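Local coordinates for Lmo1076 protein (Listeria monocytogenes serovar 1/2a, PDB 5JQC) that is a secreted putative autolysin, probably with amidase activity toward the cell wall, represented here by three GW domains, which have an SH3-like fold, at residues S24-V30 with A93-K99; T75-F79 with W88-F94. All coordinates share one frame; numbering follows the deposited sequence.

How the contacts relate
Both contacts lie in the first of three GW domains and belong to the same antiparallel sheet. The centres of contact 1 and contact 2 are about 10 Å apart. Along the chain the order is 24-30, 75-79, 88-94 and 93-99, so contact 2 falls within the span of chain that contact 1 closes, overlapping it at Ala93 and Phe94. Contact 2 pairs the hairpin strands 74-81 and 84-90. Contact 1 adds strand 94-96 to strand 19-29, at the other edge of the sheet. The short 3-10 turn 91-93 carries the chain from one edge strand to the other. Val29 meets Met89, and Tyr96 meets Val77 and Lys91, so the sheet is curled around a common core.

Contact 1 (S24-V30 with A93-K99); sequences SEDAKVV and AFVYYPK. With PEG (di(hydroxyethyl)ether), chain H.
Ala27, Lys28 and Val29 pair with Tyr96, Val95 and Phe94 as antiparallel strands, which sets strand 94-96 on the edge of the sheet of the first GW domain. Lys28 and Val95 are the hydrogen-bonded pair: Lys28 N to Val95 O and Val95 N to Lys28 O are both 2.8 Å. Tyr97 N to Asp26 O and Val30 N to Ala93 O extend the pairing. On the core face Val29 CG2 lies 3.6 Å from Phe94 CE2, the two side chains running side by side. Ala27 CB meets Tyr96 CD1 at 3.6 Å, and the Tyr96 hydroxyl bonds Glu68. At the strand's end Val30 CG2 touches Val95 CG2, 3.6 Å away. Lys28 is bent at chi3 (77°), and its NZ bonds all three oxygens of a di(hydroxyethyl)ether, O1 at 2.6 Å. Tyr97, whose hydroxyl bonds Asp62, lies beside this molecule. Beyond the strand, Lys99 is extended and points its NZ at Ser24 O. Lys99 NZ makes a long salt bridge, 3.9 Å, with Glu25 OE2. A water accepts from Asp26 N and lies within hydrogen-bonding distance of Glu25 OE1 and Tyr97 O. Backbone bonds and apolar packing therefore hold the strand, while partly water-mediated polar contacts join the chain after it.

Contact 2 (T75-F79 with W88-F94); sequences TWVQF and WMDKRAF
Val77 and Phe79 pack on Phe94 and Met89 on the buried face of a beta hairpin. This is the tight part of the contact. Val77 CG2 sits between the backbone N and the carbonyl carbon and comes 3.3 Å from Phe94 CE1. The edge of Phe94 turns toward the face of Phe79 in an offset edge-to-face pair, with planes at 61° and centroids 5.4 Å apart. Met89, a selenomethionine here, is bent at chi3 and lays its CE over a face of Phe79, 4.0 Å from CZ. Val77 and Met89 also share two backbone hydrogen bonds, and Lys91 N bonds Thr75 O at 2.8 Å. On the opposite face of the sheet, Trp88 follows Gly87 in the Gly-Trp pair that names the domain. Gln78 CB stands over the six-membered ring of Trp88, 3.7 Å from the centroid, as a CH-pi contact. Trp76 lays one ring face against Asp90 CA. In the turn 90-92, Asp90 OD1 accepts from Arg92 N in an Asx turn. Arg92 also grips the carboxylate side-on, NE to OD1 and NH2 to OD2, the latter at 2.6 Å. OD1 thus takes two bonds, from Arg92 N and NE, both from the same face of the carboxylate plane. The solvent side is looser. Thr75 CG2 runs alongside the extended Lys91 chain, 3.8 Å from CD, and Lys91 NZ goes on to a salt bridge with Glu68. Strand 62-71 flanks strand 74-81 on its other side, and strand 19-29 reaches the core through Val29, which touches Met89.

Contact 1 (S24-V30 with A93-K99)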
loop_
_atom_site.group_PDB
_atom_site.type_symbol
_atom_site.label_atom_id
_atom_site.label_comp_id
_atom_site.label_asym_id
_atom_site.label_seq_id
_atom_site.Cartn_x
_atom_site.Cartn_y
_atom_site.Cartn_z
ATOM N N SER A 24 -3.516 18.147 -12.964
ATOM C CA SER A 24 -3.091 16.805 -13.376
ATOM C C SER A 24 -4.038 15.815 -12.709
ATOM O O SER A 24 -3.951 15.567 -11.501
ATOM C CB SER A 24 -1.631 16.527 -13.023
ATOM O OG SER A 24 -1.251 15.228 -13.471
ATOM N N GLU A 25 -4.966 15.275 -13.497
ATOM C CA GLU A 25 -5.985 14.373 -12.990
ATOM C C GLU A 25 -6.263 13.301 -14.029
ATOM O O GLU A 25 -6.138 13.531 -15.234
ATOM C CB GLU A 25 -7.310 15.096 -12.665
ATOM C CG GLU A 25 -7.220 16.254 -11.670
ATOM C CD GLU A 25 -6.881 15.805 -10.258
ATOM O OE1 GLU A 25 -7.189 14.645 -9.895
ATOM O OE2 GLU A 25 -6.302 16.623 -9.511
ATOM N N ASP A 26 -6.655 12.133 -13.546
ATOM C CA ASP A 26 -7.255 11.107 -14.383
ATOM C C ASP A 26 -8.765 11.129 -14.195
ATOM O O ASP A 26 -9.267 11.408 -13.100
ATOM C CB ASP A 26 -6.697 9.726 -14.042
ATOM C CG ASP A 26 -5.223 9.614 -14.355
ATOM O OD1 ASP A 26 -4.893 9.441 -15.551
ATOM O OD2 ASP A 26 -4.404 9.726 -13.413
ATOM N N ALA A 27 -9.492 10.837 -15.266
ATOM C CA ALA A 27 -10.939 10.825 -15.163
ATOM C C ALA A 27 -11.502 9.900 -16.225
ATOM O O ALA A 27 -10.830 9.561 -17.206
ATOM C CB ALA A 27 -11.519 12.231 -15.314
ATOM N N LYS A 28 -12.752 9.506 -16.015
ATOM C CA LYS A 28 -13.519 8.750 -16.991
ATOM C C LYS A 28 -14.671 9.611 -17.485
ATOM O O LYS A 28 -15.461 10.117 -16.679
ATOM C CB LYS A 28 -14.063 7.445 -16.393
ATOM C CG LYS A 28 -14.534 6.470 -17.455
ATOM C CD LYS A 28 -14.987 5.148 -16.869
ATOM C CE LYS A 28 -16.362 5.260 -16.242
ATOM N NZ LYS A 28 -16.848 3.935 -15.763
ATOM N N VAL A 29 -14.763 9.773 -18.804
ATOM C CA VAL A 29 -15.936 10.389 -19.415
ATOM C C VAL A 29 -17.152 9.496 -19.188
ATOM O O VAL A 29 -17.126 8.296 -19.483
ATOM C CB VAL A 29 -15.690 10.632 -20.912
ATOM C CG1 VAL A 29 -16.896 11.254 -21.556
ATOM C CG2 VAL A 29 -14.448 11.506 -21.126
ATOM N N VAL A 30 -18.226 10.077 -18.661
ATOM C CA VAL A 30 -19.432 9.326 -18.322
ATOM C C VAL A 30 -20.652 10.093 -18.821
ATOM O O VAL A 30 -20.824 11.271 -18.481
ATOM C CB VAL A 30 -19.542 9.081 -16.809
ATOM C CG1 VAL A 30 -20.863 8.384 -16.482
ATOM C CG2 VAL A 30 -18.359 8.271 -16.321
ATOM N N ALA A 93 -19.253 16.409 -17.595
ATOM C CA ALA A 93 -19.176 15.205 -18.409
ATOM C C ALA A 93 -18.172 14.170 -17.890
ATOM O O ALA A 93 -18.056 13.104 -18.500
ATOM C CB ALA A 93 -18.830 15.586 -19.854
ATOM N N PHE A 94 -17.454 14.430 -16.785
ATOM C CA PHE A 94 -16.357 13.564 -16.347
ATOM C C PHE A 94 -16.533 13.111 -14.899
ATOM O O PHE A 94 -17.064 13.847 -14.062
ATOM C CB PHE A 94 -14.977 14.264 -16.438
ATOM C CG PHE A 94 -14.648 14.844 -17.788
ATOM C CD1 PHE A 94 -15.145 16.079 -18.172
ATOM C CD2 PHE A 94 -13.790 14.175 -18.648
ATOM C CE1 PHE A 94 -14.812 16.614 -19.409
ATOM C CE2 PHE A 94 -13.455 14.705 -19.878
ATOM C CZ PHE A 94 -13.963 15.922 -20.259
ATOM N N VAL A 95 -16.019 11.910 -14.602
ATOM C CA VAL A 95 -15.845 11.413 -13.232
ATOM C C VAL A 95 -14.347 11.309 -12.940
ATOM O O VAL A 95 -13.650 10.468 -13.526
ATOM C CB VAL A 95 -16.530 10.059 -13.018
ATOM C CG1 VAL A 95 -16.309 9.582 -11.595
ATOM C CG2 VAL A 95 -18.031 10.167 -13.299
ATOM N N TYR A 96 -13.850 12.158 -12.038
ATOM C CA TYR A 96 -12.432 12.150 -11.700
ATOM C C TYR A 96 -12.110 10.965 -10.802
ATOM O O TYR A 96 -12.858 10.654 -9.867
ATOM C CB TYR A 96 -12.020 13.436 -10.977
ATOM C CG TYR A 96 -11.909 14.677 -11.830
ATOM C CD1 TYR A 96 -12.609 14.800 -13.027
ATOM C CD2 TYR A 96 -11.100 15.735 -11.428
ATOM C CE1 TYR A 96 -12.505 15.942 -13.796
ATOM C CE2 TYR A 96 -10.983 16.886 -12.192
ATOM C CZ TYR A 96 -11.684 16.984 -13.377
ATOM O OH TYR A 96 -11.580 18.124 -14.146
ATOM N N TYR A 97 -10.979 10.310 -11.083
ATOM C CA TYR A 97 -10.479 9.283 -10.181
ATOM C C TYR A 97 -9.785 9.932 -8.985
ATOM O O TYR A 97 -9.010 10.877 -9.150
ATOM C CB TYR A 97 -9.494 8.369 -10.893
ATOM C CG TYR A 97 -10.110 7.440 -11.913
ATOM C CD1 TYR A 97 -10.830 6.317 -11.521
ATOM C CD2 TYR A 97 -9.935 7.661 -13.268
ATOM C CE1 TYR A 97 -11.376 5.458 -12.460
ATOM C CE2 TYR A 97 -10.478 6.807 -14.208
ATOM C CZ TYR A 97 -11.193 5.713 -13.801
ATOM O OH TYR A 97 -11.731 4.884 -14.756
ATOM N N PRO A 98 -10.048 9.454 -7.779
ATOM C CA PRO A 98 -9.281 9.912 -6.621
ATOM C C PRO A 98 -7.865 9.377 -6.705
ATOM O O PRO A 98 -7.609 8.355 -7.344
ATOM C CB PRO A 98 -10.033 9.286 -5.445
ATOM C CG PRO A 98 -10.529 8.002 -6.032
ATOM C CD PRO A 98 -10.975 8.369 -7.423
ATOM N N LYS A 99 -6.940 10.066 -6.043
ATOM C CA LYS A 99 -5.548 9.634 -5.984
ATOM C C LYS A 99 -5.226 9.078 -4.601
ATOM O O LYS A 99 -5.783 9.526 -3.593
ATOM C CB LYS A 99 -4.597 10.792 -6.305
ATOM C CG LYS A 99 -4.742 11.389 -7.715
ATOM C CD LYS A 99 -3.879 12.649 -7.861
ATOM C CE LYS A 99 -3.891 13.194 -9.283
ATOM N NZ LYS A 99 -3.080 14.434 -9.404
HETATM C C1 PEG H . -19.080 5.375 -13.328
HETATM O O1 PEG H . -19.031 4.608 -14.538
HETATM C C2 PEG H . -17.680 5.816 -12.904
HETATM O O2 PEG H . -16.799 4.692 -12.886
HETATM C C3 PEG H . -15.450 5.009 -12.533
HETATM C C4 PEG H . -14.630 3.721 -12.427
HETATM O O4 PEG H . -14.470 3.116 -13.719
HETATM O O HOH W 1 -0.843 13.244 -11.124
HETATM O O HOH W 2 -7.014 12.131 -10.855
#

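Contact 2 (T75-F79 with W88-F94)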
loop_
_atom_site.group_PDB
_atom_site.type_symbol
_atom_site.label_atom_id
_atom_site.label_comp_id
_atom_site.label_asym_id
_atom_site.label_seq_id
_atom_site.Cartn_x
_atom_site.Cartn_y
_atom_site.Cartn_z
ATOM N N THR A 75 -17.900 25.219 -15.916
ATOM C CA THR A 75 -16.477 24.894 -15.924
ATOM C C THR A 75 -16.186 23.949 -17.076
ATOM O O THR A 75 -16.848 22.918 -17.212
ATOM C CB THR A 75 -16.040 24.245 -14.607
ATOM O OG1 THR A 75 -16.198 25.191 -13.543
ATOM C CG2 THR A 75 -14.578 23.823 -14.671
ATOM N N TRP A 76 -15.213 24.313 -17.910
ATOM C CA TRP A 76 -14.752 23.473 -19.009
ATOM C C TRP A 76 -13.336 22.984 -18.717
ATOM O O TRP A 76 -12.507 23.747 -18.211
ATOM C CB TRP A 76 -14.814 24.247 -20.342
ATOM C CG TRP A 76 -16.198 24.210 -20.891
ATOM C CD1 TRP A 76 -16.688 23.337 -21.819
ATOM C CD2 TRP A 76 -17.304 25.023 -20.483
ATOM N NE1 TRP A 76 -18.022 23.568 -22.030
ATOM C CE2 TRP A 76 -18.426 24.601 -21.224
ATOM C CE3 TRP A 76 -17.451 26.080 -19.576
ATOM C CZ2 TRP A 76 -19.676 25.203 -21.095
ATOM C CZ3 TRP A 76 -18.694 26.670 -19.446
ATOM C CH2 TRP A 76 -19.792 26.230 -20.201
ATOM N N VAL A 77 -13.062 21.715 -19.031
ATOM C CA VAL A 77 -11.758 21.115 -18.768
ATOM C C VAL A 77 -11.161 20.567 -20.064
ATOM O O VAL A 77 -11.867 20.002 -20.907
ATOM C CB VAL A 77 -11.852 20.009 -17.683
ATOM C CG1 VAL A 77 -12.525 20.551 -16.431
ATOM C CG2 VAL A 77 -12.579 18.774 -18.180
ATOM N N GLN A 78 -9.844 20.741 -20.219
ATOM C CA GLN A 78 -9.112 20.248 -21.387
ATOM C C GLN A 78 -8.616 18.831 -21.123
ATOM O O GLN A 78 -7.718 18.633 -20.299
ATOM C CB GLN A 78 -7.923 21.158 -21.727
ATOM C CG GLN A 78 -7.088 20.659 -22.904
ATOM C CD GLN A 78 -5.720 21.321 -23.012
ATOM O OE1 GLN A 78 -4.926 21.284 -22.077
ATOM N NE2 GLN A 78 -5.443 21.928 -24.161
ATOM N N PHE A 79 -9.178 17.858 -21.836
ATOM C CA PHE A 79 -8.854 16.453 -21.659
ATOM C C PHE A 79 -8.108 15.912 -22.870
ATOM O O PHE A 79 -8.205 16.447 -23.978
ATOM C CB PHE A 79 -10.106 15.607 -21.447
ATOM C CG PHE A 79 -10.996 15.533 -22.658
ATOM C CD1 PHE A 79 -11.707 16.647 -23.083
ATOM C CD2 PHE A 79 -11.134 14.351 -23.366
ATOM C CE1 PHE A 79 -12.520 16.583 -24.189
ATOM C CE2 PHE A 79 -11.958 14.286 -24.477
ATOM C CZ PHE A 79 -12.647 15.407 -24.884
ATOM N N TRP A 88 -11.827 20.772 -25.144
ATOM C CA TRP A 88 -12.435 21.161 -23.880
ATOM C C TRP A 88 -13.872 20.681 -23.819
ATOM O O TRP A 88 -14.594 20.730 -24.817
ATOM C CB TRP A 88 -12.435 22.663 -23.700
ATOM C CG TRP A 88 -11.107 23.233 -23.711
ATOM C CD1 TRP A 88 -10.257 23.312 -24.771
ATOM C CD2 TRP A 88 -10.441 23.843 -22.609
ATOM N NE1 TRP A 88 -9.096 23.935 -24.394
ATOM C CE2 TRP A 88 -9.185 24.275 -23.070
ATOM C CE3 TRP A 88 -10.785 24.067 -21.272
ATOM C CZ2 TRP A 88 -8.266 24.918 -22.241
ATOM C CZ3 TRP A 88 -9.875 24.711 -20.450
ATOM C CH2 TRP A 88 -8.631 25.132 -20.939
HETATM N N MSE A 89 -14.290 20.260 -22.633
HETATM C CA MSE A 89 -15.663 19.825 -22.413
HETATM C C MSE A 89 -16.103 20.161 -20.988
HETATM O O MSE A 89 -15.268 20.259 -20.076
HETATM C CB MSE A 89 -15.789 18.323 -22.699
HETATM C CG MSE A 89 -17.180 17.744 -22.463
HETATM SE SE MSE A 89 -17.557 16.091 -23.446
HETATM C CE MSE A 89 -16.078 14.951 -22.832
ATOM N N ASP A 90 -17.408 20.396 -20.837
ATOM C CA ASP A 90 -18.025 20.622 -19.538
ATOM C C ASP A 90 -17.482 19.632 -18.520
ATOM O O ASP A 90 -17.529 18.417 -18.732
ATOM C CB ASP A 90 -19.551 20.467 -19.671
ATOM C CG ASP A 90 -20.334 21.187 -18.579
ATOM O OD1 ASP A 90 -19.920 21.212 -17.400
ATOM O OD2 ASP A 90 -21.399 21.739 -18.914
ATOM N N LYS A 91 -16.977 20.163 -17.404
ATOM C CA LYS A 91 -16.437 19.319 -16.340
ATOM C C LYS A 91 -17.441 18.269 -15.875
ATOM O O LYS A 91 -17.042 17.181 -15.437
ATOM C CB LYS A 91 -15.997 20.197 -15.170
ATOM C CG LYS A 91 -15.393 19.443 -14.012
ATOM C CD LYS A 91 -14.829 20.425 -13.025
ATOM C CE LYS A 91 -14.029 19.722 -11.965
ATOM N NZ LYS A 91 -13.418 20.721 -11.048
ATOM N N ARG A 92 -18.740 18.566 -15.973
ATOM C CA ARG A 92 -19.772 17.627 -15.537
ATOM C C ARG A 92 -19.796 16.363 -16.385
ATOM O O ARG A 92 -20.298 15.330 -15.933
ATOM C CB ARG A 92 -21.150 18.298 -15.569
ATOM C CG ARG A 92 -21.409 19.319 -14.457
ATOM C CD ARG A 92 -22.769 20.008 -14.655
ATOM N NE ARG A 92 -22.790 20.716 -15.933
ATOM C CZ ARG A 92 -23.891 21.124 -16.572
ATOM N NH1 ARG A 92 -25.113 20.895 -16.074
ATOM N NH2 ARG A 92 -23.760 21.754 -17.736
ATOM N N ALA A 93 -19.253 16.409 -17.595
ATOM C CA ALA A 93 -19.176 15.205 -18.409
ATOM C C ALA A 93 -18.172 14.170 -17.890
ATOM O O ALA A 93 -18.056 13.104 -18.500
ATOM C CB ALA A 93 -18.830 15.586 -19.854
ATOM N N PHE A 94 -17.454 14.430 -16.785
ATOM C CA PHE A 94 -16.357 13.564 -16.347
ATOM C C PHE A 94 -16.533 13.111 -14.899
ATOM O O PHE A 94 -17.064 13.847 -14.062
ATOM C CB PHE A 94 -14.977 14.264 -16.438
ATOM C CG PHE A 94 -14.648 14.844 -17.788
ATOM C CD1 PHE A 94 -15.145 16.079 -18.172
ATOM C CD2 PHE A 94 -13.790 14.175 -18.648
ATOM C CE1 PHE A 94 -14.812 16.614 -19.409
ATOM C CE2 PHE A 94 -13.455 14.705 -19.878
ATOM C CZ PHE A 94 -13.963 15.922 -20.259
#